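Local coordinates for DNA protection during starvation protein (Brevibacillus brevis, PDB 1N1Q) that assembles into a hollow dodecameric shell that probably oxidises iron(II) with hydrogen peroxide, stores it as iron(III) mineral, and binds and protects DNA during starvation, at residues 14-26 and 72-86. Sequence-based numbering, arbitrary orientation.
Sequences NRQVANWVVLYVK and IATLAASLEEASIKE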
loop_
_atom_site.group_PDB
_atom_site.type_symbol
_atom_site.label_atom_id
_atom_site.label_comp_id
_atom_site.label_asym_id
_atom_site.label_seq_id
_atom_site.Cartn_x
_atom_site.Cartn_y
_atom_site.Cartn_z
ATOM N N ASN A 14 -2.836 -11.657 -29.963
ATOM C CA ASN A 14 -3.010 -10.223 -29.736
ATOM C C ASN A 14 -4.387 -9.725 -30.156
ATOM O O ASN A 14 -4.879 -8.724 -29.638
ATOM C CB ASN A 14 -1.917 -9.419 -30.456
ATOM C CG ASN A 14 -0.663 -9.260 -29.608
ATOM O OD1 ASN A 14 -0.752 -9.123 -28.390
ATOM N ND2 ASN A 14 0.506 -9.251 -30.246
ATOM N N ARG A 15 -5.006 -10.427 -31.096
ATOM C CA ARG A 15 -6.339 -10.070 -31.563
ATOM C C ARG A 15 -7.297 -10.235 -30.385
ATOM O O ARG A 15 -8.211 -9.438 -30.191
ATOM C CB ARG A 15 -6.749 -11.000 -32.696
ATOM C CG ARG A 15 -7.634 -10.363 -33.746
ATOM C CD ARG A 15 -9.096 -10.357 -33.353
ATOM N NE ARG A 15 -9.933 -10.452 -34.547
ATOM C CZ ARG A 15 -9.900 -11.482 -35.390
ATOM N NH1 ARG A 15 -9.077 -12.502 -35.165
ATOM N NH2 ARG A 15 -10.677 -11.490 -36.467
ATOM N N GLN A 16 -7.077 -11.282 -29.596
ATOM C CA GLN A 16 -7.922 -11.538 -28.442
ATOM C C GLN A 16 -7.553 -10.625 -27.280
ATOM O O GLN A 16 -8.392 -10.293 -26.445
ATOM C CB GLN A 16 -7.832 -13.010 -28.038
ATOM C CG GLN A 16 -8.335 -13.952 -29.121
ATOM C CD GLN A 16 -9.651 -13.488 -29.731
ATOM O OE1 GLN A 16 -10.600 -13.163 -29.013
ATOM N NE2 GLN A 16 -9.714 -13.452 -31.060
ATOM N N VAL A 17 -6.288 -10.225 -27.221
ATOM C CA VAL A 17 -5.846 -9.302 -26.186
ATOM C C VAL A 17 -6.629 -8.019 -26.439
ATOM O O VAL A 17 -7.183 -7.429 -25.518
ATOM C CB VAL A 17 -4.328 -8.988 -26.289
ATOM C CG1 VAL A 17 -3.988 -7.776 -25.422
ATOM C CG2 VAL A 17 -3.505 -10.192 -25.829
ATOM N N ALA A 18 -6.692 -7.614 -27.707
ATOM C CA ALA A 18 -7.406 -6.400 -28.082
ATOM C C ALA A 18 -8.895 -6.531 -27.766
ATOM O O ALA A 18 -9.508 -5.600 -27.238
ATOM C CB ALA A 18 -7.206 -6.113 -29.570
ATOM N N ASN A 19 -9.470 -7.691 -28.088
ATOM C CA ASN A 19 -10.889 -7.926 -27.834
ATOM C C ASN A 19 -11.225 -7.819 -26.356
ATOM O O ASN A 19 -12.204 -7.173 -25.984
ATOM C CB ASN A 19 -11.320 -9.304 -28.346
ATOM C CG ASN A 19 -11.592 -9.314 -29.833
ATOM O OD1 ASN A 19 -11.914 -8.283 -30.414
ATOM N ND2 ASN A 19 -11.487 -10.484 -30.454
ATOM N N TRP A 20 -10.417 -8.456 -25.513
ATOM C CA TRP A 20 -10.665 -8.427 -24.082
ATOM C C TRP A 20 -10.374 -7.087 -23.430
ATOM O O TRP A 20 -10.954 -6.764 -22.389
ATOM C CB TRP A 20 -9.905 -9.562 -23.390
ATOM C CG TRP A 20 -10.590 -10.874 -23.608
ATOM C CD1 TRP A 20 -10.203 -11.882 -24.447
ATOM C CD2 TRP A 20 -11.849 -11.272 -23.056
ATOM N NE1 TRP A 20 -11.150 -12.882 -24.457
ATOM C CE2 TRP A 20 -12.172 -12.532 -23.613
ATOM C CE3 TRP A 20 -12.741 -10.683 -22.148
ATOM C CZ2 TRP A 20 -13.348 -13.214 -23.292
ATOM C CZ3 TRP A 20 -13.913 -11.361 -21.827
ATOM C CH2 TRP A 20 -14.206 -12.613 -22.400
ATOM N N VAL A 21 -9.483 -6.306 -24.029
ATOM C CA VAL A 21 -9.194 -4.977 -23.493
ATOM C C VAL A 21 -10.444 -4.139 -23.756
ATOM O O VAL A 21 -10.865 -3.351 -22.918
ATOM C CB VAL A 21 -7.970 -4.331 -24.186
ATOM C CG1 VAL A 21 -7.743 -2.908 -23.658
ATOM C CG2 VAL A 21 -6.749 -5.167 -23.937
ATOM N N VAL A 22 -11.041 -4.328 -24.926
ATOM C CA VAL A 22 -12.271 -3.614 -25.269
ATOM C C VAL A 22 -13.402 -4.084 -24.343
ATOM O O VAL A 22 -14.130 -3.269 -23.767
ATOM C CB VAL A 22 -12.689 -3.874 -26.746
ATOM C CG1 VAL A 22 -14.137 -3.435 -26.971
ATOM C CG2 VAL A 22 -11.760 -3.121 -27.690
ATOM N N LEU A 23 -13.534 -5.400 -24.188
ATOM C CA LEU A 23 -14.576 -5.963 -23.335
ATOM C C LEU A 23 -14.452 -5.573 -21.865
ATOM O O LEU A 23 -15.463 -5.435 -21.178
ATOM C CB LEU A 23 -14.607 -7.490 -23.466
ATOM C CG LEU A 23 -15.357 -7.993 -24.707
ATOM C CD1 LEU A 23 -15.082 -9.469 -24.932
ATOM C CD2 LEU A 23 -16.847 -7.736 -24.528
ATOM N N TYR A 24 -13.228 -5.388 -21.375
ATOM C CA TYR A 24 -13.051 -5.001 -19.980
ATOM C C TYR A 24 -13.824 -3.709 -19.736
ATOM O O TYR A 24 -14.500 -3.553 -18.718
ATOM C CB TYR A 24 -11.569 -4.787 -19.663
ATOM C CG TYR A 24 -11.309 -4.316 -18.245
ATOM C CD1 TYR A 24 -11.408 -5.194 -17.160
ATOM C CD2 TYR A 24 -10.962 -2.992 -17.990
ATOM C CE1 TYR A 24 -11.166 -4.757 -15.856
ATOM C CE2 TYR A 24 -10.721 -2.547 -16.693
ATOM C CZ TYR A 24 -10.820 -3.433 -15.633
ATOM O OH TYR A 24 -10.561 -2.991 -14.354
ATOM N N VAL A 25 -13.728 -2.781 -20.680
ATOM C CA VAL A 25 -14.429 -1.508 -20.540
ATOM C C VAL A 25 -15.905 -1.609 -20.920
ATOM O O VAL A 25 -16.751 -0.943 -20.328
ATOM C CB VAL A 25 -13.738 -0.407 -21.374
ATOM C CG1 VAL A 25 -14.655 0.818 -21.527
ATOM C CG2 VAL A 25 -12.451 0.010 -20.693
ATOM N N LYS A 26 -16.219 -2.465 -21.884
ATOM C CA LYS A 26 -17.602 -2.634 -22.316
ATOM C C LYS A 26 -18.438 -3.239 -21.189
ATOM O O LYS A 26 -19.571 -2.819 -20.940
ATOM C CB LYS A 26 -17.661 -3.529 -23.557
ATOM C CG LYS A 26 -19.012 -3.519 -24.283
ATOM C CD LYS A 26 -18.939 -4.335 -25.580
ATOM C CE LYS A 26 -20.210 -4.213 -26.414
ATOM N NZ LYS A 26 -20.069 -4.939 -27.715
ATOM N N ILE A 72 -0.314 -6.515 -27.427
ATOM C CA ILE A 72 -0.940 -5.242 -27.703
ATOM C C ILE A 72 -1.154 -4.640 -26.327
ATOM O O ILE A 72 -1.733 -5.271 -25.431
ATOM C CB ILE A 72 -2.216 -5.457 -28.523
ATOM C CG1 ILE A 72 -1.773 -5.530 -30.001
ATOM C CG2 ILE A 72 -3.284 -4.371 -28.223
ATOM C CD1 ILE A 72 -2.836 -6.029 -30.954
ATOM N N ALA A 73 -0.644 -3.423 -26.156
ATOM C CA ALA A 73 -0.716 -2.772 -24.864
ATOM C C ALA A 73 -0.991 -1.274 -24.864
ATOM O O ALA A 73 -0.338 -0.514 -24.154
ATOM C CB ALA A 73 0.571 -3.068 -24.085
ATOM N N THR A 74 -1.958 -0.862 -25.673
ATOM C CA THR A 74 -2.392 0.528 -25.747
ATOM C C THR A 74 -3.852 0.437 -26.137
ATOM O O THR A 74 -4.276 -0.569 -26.717
ATOM C CB THR A 74 -1.649 1.352 -26.829
ATOM O OG1 THR A 74 -1.930 0.807 -28.123
ATOM C CG2 THR A 74 -0.143 1.360 -26.568
ATOM N N LEU A 75 -4.629 1.461 -25.804
ATOM C CA LEU A 75 -6.040 1.462 -26.150
ATOM C C LEU A 75 -6.187 1.672 -27.646
ATOM O O LEU A 75 -7.088 1.114 -28.273
ATOM C CB LEU A 75 -6.783 2.571 -25.399
ATOM C CG LEU A 75 -6.696 2.578 -23.872
ATOM C CD1 LEU A 75 -7.763 3.520 -23.329
ATOM C CD2 LEU A 75 -6.905 1.171 -23.320
ATOM N N ALA A 76 -5.298 2.482 -28.211
ATOM C CA ALA A 76 -5.330 2.771 -29.640
ATOM C C ALA A 76 -5.183 1.490 -30.451
ATOM O O ALA A 76 -5.969 1.230 -31.365
ATOM C CB ALA A 76 -4.215 3.763 -29.996
ATOM N N ALA A 77 -4.185 0.682 -30.108
ATOM C CA ALA A 77 -3.947 -0.575 -30.822
ATOM C C ALA A 77 -5.062 -1.587 -30.559
ATOM O O ALA A 77 -5.402 -2.392 -31.424
ATOM C CB ALA A 77 -2.590 -1.167 -30.415
ATOM N N SER A 78 -5.634 -1.547 -29.361
ATOM C CA SER A 78 -6.716 -2.472 -29.018
ATOM C C SER A 78 -7.942 -2.183 -29.869
ATOM O O SER A 78 -8.565 -3.100 -30.411
ATOM C CB SER A 78 -7.079 -2.354 -27.538
ATOM O OG SER A 78 -6.035 -2.851 -26.727
ATOM N N LEU A 79 -8.286 -0.904 -29.967
ATOM C CA LEU A 79 -9.419 -0.463 -30.772
ATOM C C LEU A 79 -9.204 -0.826 -32.230
ATOM O O LEU A 79 -10.131 -1.232 -32.926
ATOM C CB LEU A 79 -9.583 1.056 -30.671
ATOM C CG LEU A 79 -10.365 1.567 -29.467
ATOM C CD1 LEU A 79 -10.301 3.083 -29.402
ATOM C CD2 LEU A 79 -11.807 1.085 -29.593
ATOM N N GLU A 80 -7.966 -0.659 -32.675
ATOM C CA GLU A 80 -7.582 -0.935 -34.047
ATOM C C GLU A 80 -7.726 -2.405 -34.431
ATOM O O GLU A 80 -8.247 -2.723 -35.502
ATOM C CB GLU A 80 -6.135 -0.487 -34.258
ATOM C CG GLU A 80 -5.595 -0.799 -35.622
ATOM C CD GLU A 80 -5.067 0.421 -36.320
ATOM O OE1 GLU A 80 -3.944 0.851 -35.989
ATOM O OE2 GLU A 80 -5.784 0.958 -37.194
ATOM N N GLU A 81 -7.275 -3.298 -33.555
ATOM C CA GLU A 81 -7.302 -4.726 -33.840
ATOM C C GLU A 81 -8.526 -5.509 -33.380
ATOM O O GLU A 81 -8.810 -6.575 -33.921
ATOM C CB GLU A 81 -6.042 -5.377 -33.260
ATOM C CG GLU A 81 -4.736 -4.848 -33.837
ATOM C CD GLU A 81 -4.682 -4.961 -35.349
ATOM O OE1 GLU A 81 -5.181 -5.969 -35.879
ATOM O OE2 GLU A 81 -4.136 -4.051 -36.008
ATOM N N ALA A 82 -9.250 -4.992 -32.394
ATOM C CA ALA A 82 -10.425 -5.696 -31.881
ATOM C C ALA A 82 -11.551 -5.845 -32.900
ATOM O O ALA A 82 -11.791 -4.953 -33.717
ATOM C CB ALA A 82 -10.958 -4.984 -30.640
ATOM N N SER A 83 -12.240 -6.983 -32.842
ATOM C CA SER A 83 -13.369 -7.246 -33.723
ATOM C C SER A 83 -14.629 -6.914 -32.932
ATOM O O SER A 83 -15.727 -6.819 -33.481
ATOM C CB SER A 83 -13.392 -8.716 -34.163
ATOM O OG SER A 83 -13.397 -9.587 -33.054
ATOM N N ILE A 84 -14.451 -6.729 -31.627
ATOM C CA ILE A 84 -15.554 -6.387 -30.738
ATOM C C ILE A 84 -15.834 -4.871 -30.760
ATOM O O ILE A 84 -14.907 -4.071 -30.666
ATOM C CB ILE A 84 -15.237 -6.835 -29.288
ATOM C CG1 ILE A 84 -14.942 -8.341 -29.274
ATOM C CG2 ILE A 84 -16.385 -6.446 -28.363
ATOM C CD1 ILE A 84 -15.722 -9.140 -28.275
ATOM N N LYS A 85 -17.107 -4.479 -30.901
ATOM C CA LYS A 85 -17.507 -3.060 -30.923
ATOM C C LYS A 85 -17.778 -2.565 -29.498
ATOM O O LYS A 85 -18.121 -3.353 -28.621
ATOM C CB LYS A 85 -18.779 -2.852 -31.766
ATOM C CG LYS A 85 -18.700 -3.325 -33.208
ATOM C CD LYS A 85 -17.624 -2.611 -34.005
ATOM C CE LYS A 85 -17.810 -2.876 -35.495
ATOM N NZ LYS A 85 -16.631 -2.459 -36.310
ATOM N N GLU A 86 -17.637 -1.258 -29.282
ATOM C CA GLU A 86 -17.861 -0.664 -27.968
ATOM C C GLU A 86 -19.351 -0.447 -27.764
ATOM O O GLU A 86 -20.119 -0.450 -28.727
ATOM C CB GLU A 86 -17.091 0.657 -27.858
ATOM C CG GLU A 86 -15.602 0.480 -28.147
ATOM C CD GLU A 86 -14.734 1.456 -27.384
ATOM O OE1 GLU A 86 -14.490 2.571 -27.887
ATOM O OE2 GLU A 86 -14.303 1.100 -26.269
HETATM O O HOH W 1 -15.350 -0.853 -24.778
HETATM O O HOH W 2 -21.903 -2.865 -29.200
#
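With CG beside its backbone N (chi1 -81°), N19 directs its carboxamide from helix 14-26 at the chain just past helix 75-81, while K26, its chain fully extended, carries its ammonium to the carbonyl of K85. N19 OD1 accepts two backbone N-H groups: S83 N, at 2.8 Å, lies in the carbonyl plane, whereas I84 N, at 3.2 Å, sits above it. N19 ND2 reaches Q16 OE1 almost straight (174°), which helps fix the amide's rotation. An alanine in place of N19 would probably leave the N-H groups of S83 and I84 without their acceptor and the chain after helix 75-81 freer to shift. At the other end, N14 OD1 takes I72 N from above its plane at 2.8 Å. The short helix 75-81 crosses at -107°, its axis 8.0 Å away, and A18 CB lies 3.4 Å from S78 O. Beyond it, V22 CG2 packs on A82 CB, and I84 CD1 presses tightly on L23 CD1, the two side chains nearly perpendicular. K26 NZ donates to K85 O at 2.7 Å and also forms a salt bridge with D103. This is the Dps elaboration of the ferritin four-helix bundle: a short helix in the connection after helix 39-66, laid across helix 4-33. Side-chain amides and one ammonium thus bind main-chain groups at both flanks of an apolar centre, anchoring the connection largely through its backbone.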